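Local coordinates for apical membrane antigen 1 (Babesia divergens, PDB 4APM), which probably takes part, as the ectodomain of a calcium-binding transmembrane protein, in the moving junction through which the parasite invades its host cell, at residues 244-249 / 324-329; 398-403 / 418-423; 58-63 / 78-83; 46-51 / 206-211. All blocks are in the same frame, centred on the assembly; numbering follows the deposited sequence.

Contact 1: 244-249 / 324-329; sequences EFTRDA and GLCRVI
Phe245 and Leu325 lie opposite each other as a non-hydrogen-bonded pair where two antiparallel strands meet at the edge of a four-stranded sheet, in an ectodomain of the PAN clan. The adjoining pair, Glu244 and Cys326, is hydrogen-bonded both ways: Glu244 N reaches Cys326 O at 3.0 Å and Cys326 N reaches Glu244 O at 2.8 Å. A third bond follows just past the strand end, where Thr246 N gives a nearly straight bond (171°) to Gly324 O.

Followed outward, the Phe245 side chain starts with CB, which comes only loosely near Gly324 O. Its ring carbon CD1 passes the backbone next, 3.9 Å from Leu325 N, and CE1 then meets Leu325 CB. The remaining ring carbons CZ, CE2 and CD2 all meet Leu325 CD1, at 3.9 to 4.1 Å. With CG beside its backbone N (chi1 -74°), the ring turns one face to the leucine, and Leu325 CD1 sits 3.8 Å from the ring centroid, only 6° off the normal. This CH-pi contact places a methyl group almost exactly above the middle of the ring.

On the other face of the sheet Cys326 is joined by a disulfide to Cys252 of helix 249-257, which ties the strand pair to that helix. Asp248 caps the helix through its side chain, which accepts from Glu251 N. Beside the disulfide, the Thr246 methyl CG2 packs against Cys326 CB at 3.7 Å.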
loop_
_atom_site.group_PDB
_atom_site.type_symbol
_atom_site.label_atom_id
_atom_site.label_comp_id
_atom_site.label_asym_id
_atom_site.label_seq_id
_atom_site.Cartn_x
_atom_site.Cartn_y
_atom_site.Cartn_z
ATOM N N GLU A 244 10.063 11.738 9.285
ATOM C CA GLU A 244 10.335 11.361 10.678
ATOM C C GLU A 244 11.206 10.133 10.748
ATOM O O GLU A 244 11.135 9.249 9.870
ATOM C CB GLU A 244 9.055 11.111 11.446
ATOM C CG GLU A 244 8.651 12.300 12.303
ATOM C CD GLU A 244 7.161 12.503 12.274
ATOM O OE1 GLU A 244 6.475 11.478 12.215
ATOM O OE2 GLU A 244 6.682 13.667 12.262
ATOM N N PHE A 245 12.063 10.100 11.765
ATOM C CA PHE A 245 12.855 8.910 12.051
ATOM C C PHE A 245 11.948 7.878 12.651
ATOM O O PHE A 245 11.145 8.213 13.529
ATOM C CB PHE A 245 14.007 9.260 13.006
ATOM C CG PHE A 245 15.114 10.034 12.336
ATOM C CD1 PHE A 245 16.065 9.381 11.564
ATOM C CD2 PHE A 245 15.161 11.428 12.419
ATOM C CE1 PHE A 245 17.066 10.101 10.914
ATOM C CE2 PHE A 245 16.155 12.156 11.775
ATOM C CZ PHE A 245 17.113 11.496 11.021
ATOM N N THR A 246 12.007 6.647 12.125
ATOM C CA THR A 246 11.207 5.553 12.645
ATOM C C THR A 246 12.126 4.358 12.920
ATOM O O THR A 246 13.237 4.307 12.418
ATOM C CB THR A 246 10.055 5.138 11.676
ATOM O OG1 THR A 246 10.608 4.598 10.485
ATOM C CG2 THR A 246 9.159 6.349 11.289
ATOM N N ARG A 247 11.654 3.407 13.722
ATOM C CA ARG A 247 12.494 2.321 14.217
ATOM C C ARG A 247 12.641 1.206 13.195
ATOM O O ARG A 247 13.581 0.450 13.244
ATOM C CB ARG A 247 11.910 1.765 15.507
ATOM C CG ARG A 247 12.277 2.600 16.708
ATOM C CD ARG A 247 11.517 2.155 17.924
ATOM N NE ARG A 247 10.117 2.522 17.812
ATOM C CZ ARG A 247 9.220 2.243 18.735
ATOM N NH1 ARG A 247 9.600 1.622 19.838
ATOM N NH2 ARG A 247 7.953 2.583 18.550
ATOM N N ASP A 248 11.720 1.133 12.242
ATOM C CA ASP A 248 11.758 0.072 11.226
ATOM C C ASP A 248 10.806 0.422 10.079
ATOM O O ASP A 248 10.037 1.382 10.177
ATOM C CB ASP A 248 11.410 -1.307 11.854
ATOM C CG ASP A 248 10.241 -1.228 12.812
ATOM O OD1 ASP A 248 9.212 -0.595 12.445
ATOM O OD2 ASP A 248 10.331 -1.804 13.924
ATOM N N ALA A 249 10.918 -0.319 8.972
ATOM C CA ALA A 249 10.000 -0.174 7.837
ATOM C C ALA A 249 8.532 -0.200 8.269
ATOM O O ALA A 249 7.732 0.647 7.850
ATOM C CB ALA A 249 10.286 -1.236 6.769
ATOM N N GLY A 324 17.109 5.131 9.229
ATOM C CA GLY A 324 15.782 5.109 9.817
ATOM C C GLY A 324 14.912 6.288 9.407
ATOM O O GLY A 324 13.795 6.456 9.912
ATOM N N LEU A 325 15.381 7.108 8.477
ATOM C CA LEU A 325 14.548 8.222 8.085
ATOM C C LEU A 325 13.408 7.759 7.165
ATOM O O LEU A 325 13.640 7.175 6.105
ATOM C CB LEU A 325 15.353 9.362 7.487
ATOM C CG LEU A 325 14.584 10.656 7.184
ATOM C CD1 LEU A 325 14.141 11.378 8.452
ATOM C CD2 LEU A 325 15.456 11.579 6.366
ATOM N N CYS A 326 12.183 8.018 7.609
ATOM C CA CYS A 326 11.004 7.738 6.835
ATOM C C CYS A 326 10.529 9.033 6.148
ATOM O O CYS A 326 10.151 9.977 6.816
ATOM C CB CYS A 326 9.904 7.194 7.753
ATOM S SG CYS A 326 8.332 6.827 6.925
ATOM N N ARG A 327 10.570 9.079 4.817
ATOM C CA ARG A 327 10.086 10.257 4.103
ATOM C C ARG A 327 8.741 9.963 3.438
ATOM O O ARG A 327 8.690 9.239 2.452
ATOM C CB ARG A 327 11.100 10.728 3.059
ATOM C CG ARG A 327 12.488 11.054 3.612
ATOM C CD ARG A 327 13.297 11.882 2.596
ATOM N NE ARG A 327 13.465 11.190 1.306
ATOM C CZ ARG A 327 12.863 11.533 0.157
ATOM N NH1 ARG A 327 12.055 12.600 0.081
ATOM N NH2 ARG A 327 13.109 10.833 -0.942
ATOM N N VAL A 328 7.656 10.502 3.973
ATOM C CA VAL A 328 6.391 10.316 3.307
ATOM C C VAL A 328 6.097 11.378 2.253
ATOM O O VAL A 328 6.499 12.536 2.399
ATOM C CB VAL A 328 5.225 9.854 4.230
ATOM C CG1 VAL A 328 5.663 9.662 5.673
ATOM C CG2 VAL A 328 3.942 10.657 4.047
ATOM N N ILE A 329 5.618 10.912 1.101
ATOM C CA ILE A 329 5.451 11.754 -0.077
ATOM C C ILE A 329 4.013 11.730 -0.603
ATOM O O ILE A 329 3.254 10.820 -0.330
ATOM C CB ILE A 329 6.418 11.370 -1.219
ATOM C CG1 ILE A 329 6.184 9.920 -1.678
ATOM C CG2 ILE A 329 7.871 11.657 -0.808
ATOM C CD1 ILE A 329 6.959 9.515 -2.922
#

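Contact 2: 398-403 / 418-423; sequences SKYVHE and EKPSSW
Tyr400 and His402, on strand 400-406, the outer strand of the mixed sheet, which forms a beta hairpin with 410-416, receive the last modelled residues, 418-423, as they fold back along them. The contact lies at the surface, on the edge of that sheet.

One hydrogen bond crosses the contact. His402 NE2 donates to Glu418 O at 2.9 Å, bent to 140° at the hydrogen; the oxygen lies near the plane of the imidazole, yet the donor stands well out of the carbonyl plane. The same Glu418 O rests against Tyr400 CG at 3.3 Å. Tyr414 of the partner strand stacks on the histidine ring.

Aromatic and CH-pi contacts gather round Tyr400, whose CG, anti to its carbonyl carbon (chi1 -50°), sends the ring toward 418-423. Lys419 CA lies over one face, 4.0 Å from the centroid of the tyrosine ring, and the lysine chain continues alongside the phenol, pointing the same way, with CG 3.4 Å from Tyr400 CZ. Trp423 makes an offset edge-to-face pair in which the edge of Tyr400 is turned toward the indole. The centroids of the tyrosine ring and the six-membered indole ring are 5.3 Å apart and their planes meet at 72°.

Pro420 completes the packing, its CG over the rim of one His402 face. Pro420 CD sits over the indole of Trp423 and also comes within 3.8 Å of Tyr400 CD2.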
loop_
_atom_site.group_PDB
_atom_site.type_symbol
_atom_site.label_atom_id
_atom_site.label_comp_id
_atom_site.label_asym_id
_atom_site.label_seq_id
_atom_site.Cartn_x
_atom_site.Cartn_y
_atom_site.Cartn_z
ATOM N N SER A 398 30.202 14.280 -12.679
ATOM C CA SER A 398 31.091 15.378 -12.974
ATOM C C SER A 398 32.262 15.359 -12.005
ATOM O O SER A 398 32.949 16.364 -11.841
ATOM C CB SER A 398 30.339 16.701 -12.848
ATOM O OG SER A 398 30.177 17.046 -11.482
ATOM N N LYS A 399 32.436 14.239 -11.307
ATOM C CA LYS A 399 33.529 14.081 -10.349
ATOM C C LYS A 399 33.987 12.645 -10.353
ATOM O O LYS A 399 34.271 12.103 -11.408
ATOM C CB LYS A 399 33.119 14.529 -8.938
ATOM C CG LYS A 399 32.520 15.929 -8.887
ATOM C CD LYS A 399 33.265 16.843 -7.926
ATOM C CE LYS A 399 33.246 18.280 -8.429
ATOM N NZ LYS A 399 33.856 19.226 -7.451
ATOM N N TYR A 400 34.032 12.014 -9.187
ATOM C CA TYR A 400 34.488 10.632 -9.085
ATOM C C TYR A 400 33.346 9.628 -9.173
ATOM O O TYR A 400 32.265 9.865 -8.651
ATOM C CB TYR A 400 35.271 10.438 -7.802
ATOM C CG TYR A 400 36.341 11.490 -7.628
ATOM C CD1 TYR A 400 36.040 12.728 -7.069
ATOM C CD2 TYR A 400 37.634 11.276 -8.089
ATOM C CE1 TYR A 400 37.007 13.699 -6.924
ATOM C CE2 TYR A 400 38.607 12.246 -7.954
ATOM C CZ TYR A 400 38.288 13.454 -7.364
ATOM O OH TYR A 400 39.255 14.416 -7.205
ATOM N N VAL A 401 33.580 8.527 -9.882
ATOM C CA VAL A 401 32.630 7.423 -9.918
ATOM C C VAL A 401 33.040 6.376 -8.906
ATOM O O VAL A 401 34.210 6.023 -8.822
ATOM C CB VAL A 401 32.544 6.778 -11.312
ATOM C CG1 VAL A 401 31.577 5.600 -11.283
ATOM C CG2 VAL A 401 32.097 7.797 -12.346
ATOM N N HIS A 402 32.091 5.945 -8.082
ATOM C CA HIS A 402 32.341 4.875 -7.130
ATOM C C HIS A 402 31.473 3.705 -7.455
ATOM O O HIS A 402 30.564 3.796 -8.275
ATOM C CB HIS A 402 32.040 5.325 -5.699
ATOM C CG HIS A 402 32.868 6.494 -5.231
ATOM N ND1 HIS A 402 33.658 6.431 -4.133
ATOM C CD2 HIS A 402 32.995 7.787 -5.736
ATOM C CE1 HIS A 402 34.275 7.611 -3.965
ATOM N NE2 HIS A 402 33.847 8.449 -4.932
ATOM N N GLU A 403 31.731 2.601 -6.775
ATOM C CA GLU A 403 30.921 1.414 -6.907
ATOM C C GLU A 403 30.369 1.058 -5.548
ATOM O O GLU A 403 31.061 1.185 -4.534
ATOM C CB GLU A 403 31.746 0.260 -7.468
ATOM C CG GLU A 403 31.863 0.313 -8.977
ATOM C CD GLU A 403 33.100 -0.388 -9.498
ATOM O OE1 GLU A 403 33.305 -1.571 -9.144
ATOM O OE2 GLU A 403 33.856 0.246 -10.273
ATOM N N GLU A 418 34.450 12.736 -3.139
ATOM C CA GLU A 418 35.600 12.045 -2.563
ATOM C C GLU A 418 36.292 11.183 -3.637
ATOM O O GLU A 418 35.641 10.664 -4.549
ATOM C CB GLU A 418 35.153 11.204 -1.353
ATOM C CG GLU A 418 36.155 10.164 -0.859
ATOM C CD GLU A 418 37.188 10.726 0.112
ATOM O OE1 GLU A 418 37.664 11.863 -0.099
ATOM O OE2 GLU A 418 37.550 10.014 1.075
ATOM N N LYS A 419 37.616 11.094 -3.568
ATOM C CA LYS A 419 38.362 10.158 -4.413
ATOM C C LYS A 419 38.238 8.738 -3.868
ATOM O O LYS A 419 38.371 8.518 -2.662
ATOM C CB LYS A 419 39.843 10.547 -4.493
ATOM C CG LYS A 419 40.093 11.983 -4.912
ATOM C CD LYS A 419 41.526 12.390 -4.619
ATOM C CE LYS A 419 41.636 13.889 -4.404
ATOM N NZ LYS A 419 42.771 14.460 -5.184
ATOM N N PRO A 420 38.008 7.761 -4.761
ATOM C CA PRO A 420 37.975 6.358 -4.351
ATOM C C PRO A 420 39.204 5.991 -3.519
ATOM O O PRO A 420 40.293 6.503 -3.771
ATOM C CB PRO A 420 37.992 5.607 -5.681
ATOM C CG PRO A 420 37.386 6.559 -6.657
ATOM C CD PRO A 420 37.810 7.926 -6.213
ATOM N N SER A 421 39.018 5.140 -2.516
ATOM C CA SER A 421 40.120 4.684 -1.669
ATOM C C SER A 421 40.975 3.660 -2.405
ATOM O O SER A 421 42.071 3.320 -1.962
ATOM C CB SER A 421 39.577 4.068 -0.375
ATOM O OG SER A 421 38.784 2.928 -0.659
ATOM N N SER A 422 40.450 3.141 -3.510
ATOM C CA SER A 422 41.244 2.326 -4.423
ATOM C C SER A 422 42.411 3.144 -4.971
ATOM O O SER A 422 43.556 2.688 -4.959
ATOM C CB SER A 422 40.378 1.792 -5.568
ATOM O OG SER A 422 39.790 2.854 -6.299
ATOM N N TRP A 423 42.120 4.356 -5.434
ATOM C CA TRP A 423 43.163 5.314 -5.806
ATOM C C TRP A 423 44.156 5.477 -4.691
ATOM O O TRP A 423 45.218 6.069 -4.878
ATOM C CB TRP A 423 42.546 6.667 -6.154
ATOM C CG TRP A 423 41.569 6.608 -7.300
ATOM C CD1 TRP A 423 40.870 5.498 -7.756
ATOM C CD2 TRP A 423 41.133 7.716 -8.160
ATOM N NE1 TRP A 423 40.069 5.830 -8.819
ATOM C CE2 TRP A 423 40.173 7.150 -9.103
ATOM C CE3 TRP A 423 41.421 9.075 -8.224
ATOM C CZ2 TRP A 423 39.558 7.912 -10.071
ATOM C CZ3 TRP A 423 40.781 9.845 -9.202
ATOM C CH2 TRP A 423 39.881 9.272 -10.109
#

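Contact 3: 58-63 / 78-83; sequences INLGNN and RGLAFP
Asn62 ND2 donates to Arg78 O at 2.9 Å, and the same amide nitrogen also bonds Pro75 O. The bond to Arg78 is almost straight (169°), lies in the amide plane of the asparagine and uses a lone pair of the carbonyl oxygen. At the other end of the amide, OD1 accepts from Ala64 N, so both polar atoms of this buried side chain are engaged and its rotation is fixed. Asn62 stands in the type I turn from Leu60 to Asn63, closed by Asn63 N to Leu60 O at 2.9 Å; its chi1 of 69°, with CG between backbone N and carbonyl carbon, directs the amide at the 78-83 loop.

Toward Ile58 the contact turns apolar. Leu60 splits its two methyls, CD1 meeting Gly79 CA at 3.7 Å and CD2 facing Leu80 CD1 at 4.0 Å. The other branch of Leu80, CD2, packs on Ile58 CB at 3.9 Å, the two side chains crossing at about a right angle.

Strand 56-60 is thereby joined to the irregular loop that follows it. Between the two segments the link is one straight amide bond and aliphatic packing, so the direction of the contact is set by Asn62, whose amide is itself held by Pro75 and Ala64.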
loop_
_atom_site.group_PDB
_atom_site.type_symbol
_atom_site.label_atom_id
_atom_site.label_comp_id
_atom_site.label_asym_id
_atom_site.label_seq_id
_atom_site.Cartn_x
_atom_site.Cartn_y
_atom_site.Cartn_z
ATOM N N ILE A 58 -8.699 -2.907 11.883
ATOM C CA ILE A 58 -9.451 -1.866 12.543
ATOM C C ILE A 58 -9.347 -2.077 14.039
ATOM O O ILE A 58 -9.725 -3.139 14.536
ATOM C CB ILE A 58 -10.933 -1.874 12.100
ATOM C CG1 ILE A 58 -11.048 -1.952 10.555
ATOM C CG2 ILE A 58 -11.657 -0.660 12.668
ATOM C CD1 ILE A 58 -10.458 -0.764 9.795
ATOM N N ASN A 59 -8.778 -1.095 14.741
ATOM C CA ASN A 59 -8.721 -1.100 16.216
ATOM C C ASN A 59 -10.083 -0.722 16.839
ATOM O O ASN A 59 -10.681 0.304 16.493
ATOM C CB ASN A 59 -7.658 -0.117 16.725
ATOM C CG ASN A 59 -6.247 -0.544 16.389
ATOM O OD1 ASN A 59 -5.966 -1.740 16.217
ATOM N ND2 ASN A 59 -5.335 0.435 16.299
ATOM N N LEU A 60 -10.565 -1.542 17.762
ATOM C CA LEU A 60 -11.902 -1.334 18.317
ATOM C C LEU A 60 -11.871 -0.787 19.754
ATOM O O LEU A 60 -10.978 -1.112 20.533
ATOM C CB LEU A 60 -12.727 -2.617 18.225
ATOM C CG LEU A 60 -12.906 -3.148 16.796
ATOM C CD1 LEU A 60 -13.812 -4.382 16.803
ATOM C CD2 LEU A 60 -13.479 -2.059 15.885
ATOM N N GLY A 61 -12.840 0.077 20.070
ATOM C CA GLY A 61 -12.991 0.631 21.416
ATOM C C GLY A 61 -13.042 -0.412 22.526
ATOM O O GLY A 61 -12.460 -0.216 23.592
ATOM N N ASN A 62 -13.707 -1.534 22.271
ATOM C CA ASN A 62 -13.777 -2.606 23.256
ATOM C C ASN A 62 -12.541 -3.497 23.266
ATOM O O ASN A 62 -12.508 -4.501 23.966
ATOM C CB ASN A 62 -15.061 -3.446 23.078
ATOM C CG ASN A 62 -15.056 -4.271 21.791
ATOM O OD1 ASN A 62 -14.069 -4.290 21.053
ATOM N ND2 ASN A 62 -16.146 -4.999 21.546
ATOM N N ASN A 63 -11.525 -3.132 22.486
ATOM C CA ASN A 63 -10.295 -3.930 22.365
ATOM C C ASN A 63 -10.452 -5.360 21.828
ATOM O O ASN A 63 -9.521 -6.157 21.888
ATOM C CB ASN A 63 -9.502 -3.931 23.671
ATOM C CG ASN A 63 -8.621 -2.699 23.812
ATOM O OD1 ASN A 63 -9.102 -1.614 24.162
ATOM N ND2 ASN A 63 -7.333 -2.842 23.473
ATOM N N ARG A 78 -17.099 -8.442 20.884
ATOM C CA ARG A 78 -17.699 -8.214 19.572
ATOM C C ARG A 78 -16.749 -7.484 18.634
ATOM O O ARG A 78 -16.219 -6.416 18.969
ATOM C CB ARG A 78 -19.011 -7.439 19.696
ATOM C CG ARG A 78 -19.995 -8.116 20.606
ATOM C CD ARG A 78 -21.375 -7.505 20.539
ATOM N NE ARG A 78 -22.297 -8.431 21.180
ATOM C CZ ARG A 78 -23.182 -8.102 22.108
ATOM N NH1 ARG A 78 -23.349 -6.835 22.463
ATOM N NH2 ARG A 78 -23.953 -9.041 22.620
ATOM N N GLY A 79 -16.536 -8.075 17.465
ATOM C CA GLY A 79 -15.761 -7.448 16.413
ATOM C C GLY A 79 -16.697 -6.930 15.351
ATOM O O GLY A 79 -17.828 -6.548 15.647
ATOM N N LEU A 80 -16.253 -7.026 14.101
ATOM C CA LEU A 80 -16.914 -6.416 12.958
ATOM C C LEU A 80 -17.382 -7.492 11.978
ATOM O O LEU A 80 -18.052 -7.185 10.971
ATOM C CB LEU A 80 -15.917 -5.515 12.235
ATOM C CG LEU A 80 -15.926 -4.001 12.426
ATOM C CD1 LEU A 80 -16.475 -3.601 13.777
ATOM C CD2 LEU A 80 -14.552 -3.409 12.161
ATOM N N ALA A 81 -16.967 -8.732 12.235
ATOM C CA ALA A 81 -17.201 -9.849 11.324
ATOM C C ALA A 81 -18.666 -10.247 11.266
ATOM O O ALA A 81 -19.403 -10.114 12.260
ATOM C CB ALA A 81 -16.356 -11.047 11.732
ATOM N N PHE A 82 -19.084 -10.762 10.109
ATOM C CA PHE A 82 -20.420 -11.333 9.963
ATOM C C PHE A 82 -20.875 -12.167 11.162
ATOM O O PHE A 82 -20.130 -13.042 11.627
ATOM C CB PHE A 82 -20.512 -12.157 8.687
ATOM C CG PHE A 82 -21.385 -11.539 7.639
ATOM C CD1 PHE A 82 -21.139 -10.248 7.186
ATOM C CD2 PHE A 82 -22.470 -12.232 7.120
ATOM C CE1 PHE A 82 -21.959 -9.661 6.238
ATOM C CE2 PHE A 82 -23.285 -11.653 6.167
ATOM C CZ PHE A 82 -23.026 -10.368 5.721
ATOM N N PRO A 83 -22.125 -11.942 11.633
ATOM C CA PRO A 83 -22.692 -12.860 12.636
ATOM C C PRO A 83 -22.824 -14.293 12.107
ATOM O O PRO A 83 -22.615 -14.548 10.904
ATOM C CB PRO A 83 -24.069 -12.263 12.941
ATOM C CG PRO A 83 -24.423 -11.459 11.743
ATOM C CD PRO A 83 -23.132 -11.000 11.107
#

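Contact 4: 46-51 / 206-211; sequences MPTGKC and SSRVDK
A type I turn from Ser206 to Val209, which also contains an ST turn, docks on the loop 46-51 inside the PAN-clan ectodomain. Ser206 OG works in both directions: it accepts from Arg208 N, closing the ST turn, and donates to Gly49 O at 3.0 Å. That carbonyl oxygen has a second donor, a bridging water 2.7 Å from Gly49 O, which also donates to Cys51 O and accepts a longer bond from Ser206 N. Further along, Asp210 N bonds Lys50 O at 2.9 Å, while Val209 CA adds a CA-H...O contact of 3.3 Å to the same Lys50 O.

Arg208 runs out extended from CG to NE beside Thr48, both side chains pointing the same way. Met46 CE and Thr48 CG2 lie over one face of its guanidinium, the threonine methyl 3.6 Å from Arg208 NH1. Met46 reaches in with a chain extended beyond CG and crosses the arginine at about a right angle; Glu37 forms a long, weak ion pair with the arginine. Nearer the turn, Pro47 CB meets Ser206 CB at 3.7 Å.

The Cys51-Cys217 disulfide lies at the far end of the loop. The two segments thus bring together the link from strand 42-46 to strand 53-54 and the link from strand 202-205 to helix 213-216, next to the place where strands 53-54 and 202-205 pair.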
loop_
_atom_site.group_PDB
_atom_site.type_symbol
_atom_site.label_atom_id
_atom_site.label_comp_id
_atom_site.label_asym_id
_atom_site.label_seq_id
_atom_site.Cartn_x
_atom_site.Cartn_y
_atom_site.Cartn_z
ATOM N N MET A 46 -19.900 2.373 0.707
ATOM C CA MET A 46 -19.176 1.131 0.781
ATOM C C MET A 46 -17.772 1.296 0.161
ATOM O O MET A 46 -17.558 2.198 -0.644
ATOM C CB MET A 46 -19.948 0.047 0.039
ATOM C CG MET A 46 -19.968 0.282 -1.448
ATOM S SD MET A 46 -21.095 -0.895 -2.168
ATOM C CE MET A 46 -20.447 -0.963 -3.812
ATOM N N PRO A 47 -16.825 0.398 0.532
ATOM C CA PRO A 47 -15.506 0.324 -0.105
ATOM C C PRO A 47 -15.626 -0.141 -1.544
ATOM O O PRO A 47 -16.474 -0.983 -1.857
ATOM C CB PRO A 47 -14.763 -0.749 0.722
ATOM C CG PRO A 47 -15.625 -1.014 1.940
ATOM C CD PRO A 47 -17.020 -0.667 1.535
ATOM N N THR A 48 -14.742 0.360 -2.406
ATOM C CA THR A 48 -14.774 -0.003 -3.809
ATOM C C THR A 48 -13.360 -0.055 -4.373
ATOM O O THR A 48 -13.185 -0.197 -5.566
ATOM C CB THR A 48 -15.586 1.035 -4.644
ATOM O OG1 THR A 48 -15.023 2.327 -4.450
ATOM C CG2 THR A 48 -17.024 1.084 -4.198
ATOM N N GLY A 49 -12.358 0.097 -3.521
ATOM C CA GLY A 49 -10.970 0.076 -3.971
ATOM C C GLY A 49 -10.557 -1.231 -4.635
ATOM O O GLY A 49 -11.010 -2.312 -4.227
ATOM N N LYS A 50 -9.686 -1.119 -5.642
ATOM C CA LYS A 50 -9.334 -2.215 -6.536
ATOM C C LYS A 50 -8.089 -3.041 -6.091
ATOM O O LYS A 50 -7.870 -4.170 -6.574
ATOM C CB LYS A 50 -9.167 -1.690 -7.961
ATOM C CG LYS A 50 -10.488 -1.303 -8.644
ATOM C CD LYS A 50 -10.282 -0.755 -10.052
ATOM C CE LYS A 50 -9.278 0.405 -10.046
ATOM N NZ LYS A 50 -9.329 1.306 -11.246
ATOM N N CYS A 51 -7.332 -2.508 -5.127
ATOM C CA CYS A 51 -6.250 -3.216 -4.489
ATOM C C CYS A 51 -6.650 -3.655 -3.071
ATOM O O CYS A 51 -7.265 -2.894 -2.328
ATOM C CB CYS A 51 -5.040 -2.318 -4.399
ATOM S SG CYS A 51 -4.403 -1.811 -6.002
ATOM N N SER A 206 -12.337 -4.673 -0.884
ATOM C CA SER A 206 -13.695 -4.573 -1.290
ATOM C C SER A 206 -13.923 -5.642 -2.335
ATOM O O SER A 206 -12.980 -6.192 -2.872
ATOM C CB SER A 206 -13.935 -3.187 -1.908
ATOM O OG SER A 206 -13.694 -3.231 -3.297
ATOM N N SER A 207 -15.172 -5.838 -2.722
ATOM C CA SER A 207 -15.506 -6.868 -3.703
ATOM C C SER A 207 -15.038 -6.508 -5.116
ATOM O O SER A 207 -15.170 -7.300 -6.029
ATOM C CB SER A 207 -16.996 -7.103 -3.696
ATOM O OG SER A 207 -17.661 -5.972 -4.236
ATOM N N ARG A 208 -14.444 -5.333 -5.284
ATOM C CA ARG A 208 -13.977 -4.926 -6.592
ATOM C C ARG A 208 -12.491 -5.116 -6.796
ATOM O O ARG A 208 -11.925 -4.629 -7.761
ATOM C CB ARG A 208 -14.395 -3.499 -6.859
ATOM C CG ARG A 208 -15.886 -3.456 -7.066
ATOM C CD ARG A 208 -16.465 -2.075 -7.087
ATOM N NE ARG A 208 -17.903 -2.227 -6.906
ATOM C CZ ARG A 208 -18.791 -1.253 -7.041
ATOM N NH1 ARG A 208 -18.401 -0.024 -7.373
ATOM N NH2 ARG A 208 -20.075 -1.524 -6.874
ATOM N N VAL A 209 -11.866 -5.858 -5.896
ATOM C CA VAL A 209 -10.456 -6.159 -6.011
ATOM C C VAL A 209 -10.158 -6.821 -7.346
ATOM O O VAL A 209 -10.815 -7.791 -7.745
ATOM C CB VAL A 209 -9.967 -6.984 -4.805
ATOM C CG1 VAL A 209 -8.662 -7.735 -5.127
ATOM C CG2 VAL A 209 -9.813 -6.042 -3.599
ATOM N N ASP A 210 -9.267 -6.174 -8.085
ATOM C CA ASP A 210 -8.670 -6.693 -9.307
ATOM C C ASP A 210 -8.259 -8.190 -9.161
ATOM O O ASP A 210 -7.497 -8.545 -8.248
ATOM C CB ASP A 210 -7.447 -5.795 -9.642
ATOM C CG ASP A 210 -6.961 -5.973 -11.064
ATOM O OD1 ASP A 210 -7.345 -6.984 -11.693
ATOM O OD2 ASP A 210 -6.199 -5.110 -11.554
ATOM N N LYS A 211 -8.773 -9.063 -10.042
ATOM C CA LYS A 211 -8.321 -10.456 -10.099
ATOM C C LYS A 211 -6.802 -10.501 -10.235
ATOM O O LYS A 211 -6.139 -11.463 -9.800
ATOM C CB LYS A 211 -8.920 -11.225 -11.298
ATOM C CG LYS A 211 -10.348 -10.892 -11.707
ATOM C CD LYS A 211 -11.338 -11.147 -10.597
ATOM C CE LYS A 211 -12.165 -12.400 -10.819
ATOM N NZ LYS A 211 -13.255 -12.388 -9.801
HETATM O O HOH W 1 -9.879 -2.949 -1.907
#

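In the fold
The four contacts are spread along an elongated chain and none touches another. Contacts 3 and 4 are the closest pair, with centres 21 Å and nearest atoms about 9 Å apart; the segments of contact 3 fall in sequence between the two segments of contact 4. Contact 1 follows both, its centre about 30 Å from that of contact 3 and 29 Å from that of contact 4. Contact 2 lies last in sequence, its centre 29 Å from that of contact 1 and 57 Å from that of contact 3, which is on the opposite side of the chain's centre. Two of the contacts include disulfide cysteines, Cys326 in contact 1 and Cys51 in contact 4. All four lie away from the calcium site at Gly120 and Asp122.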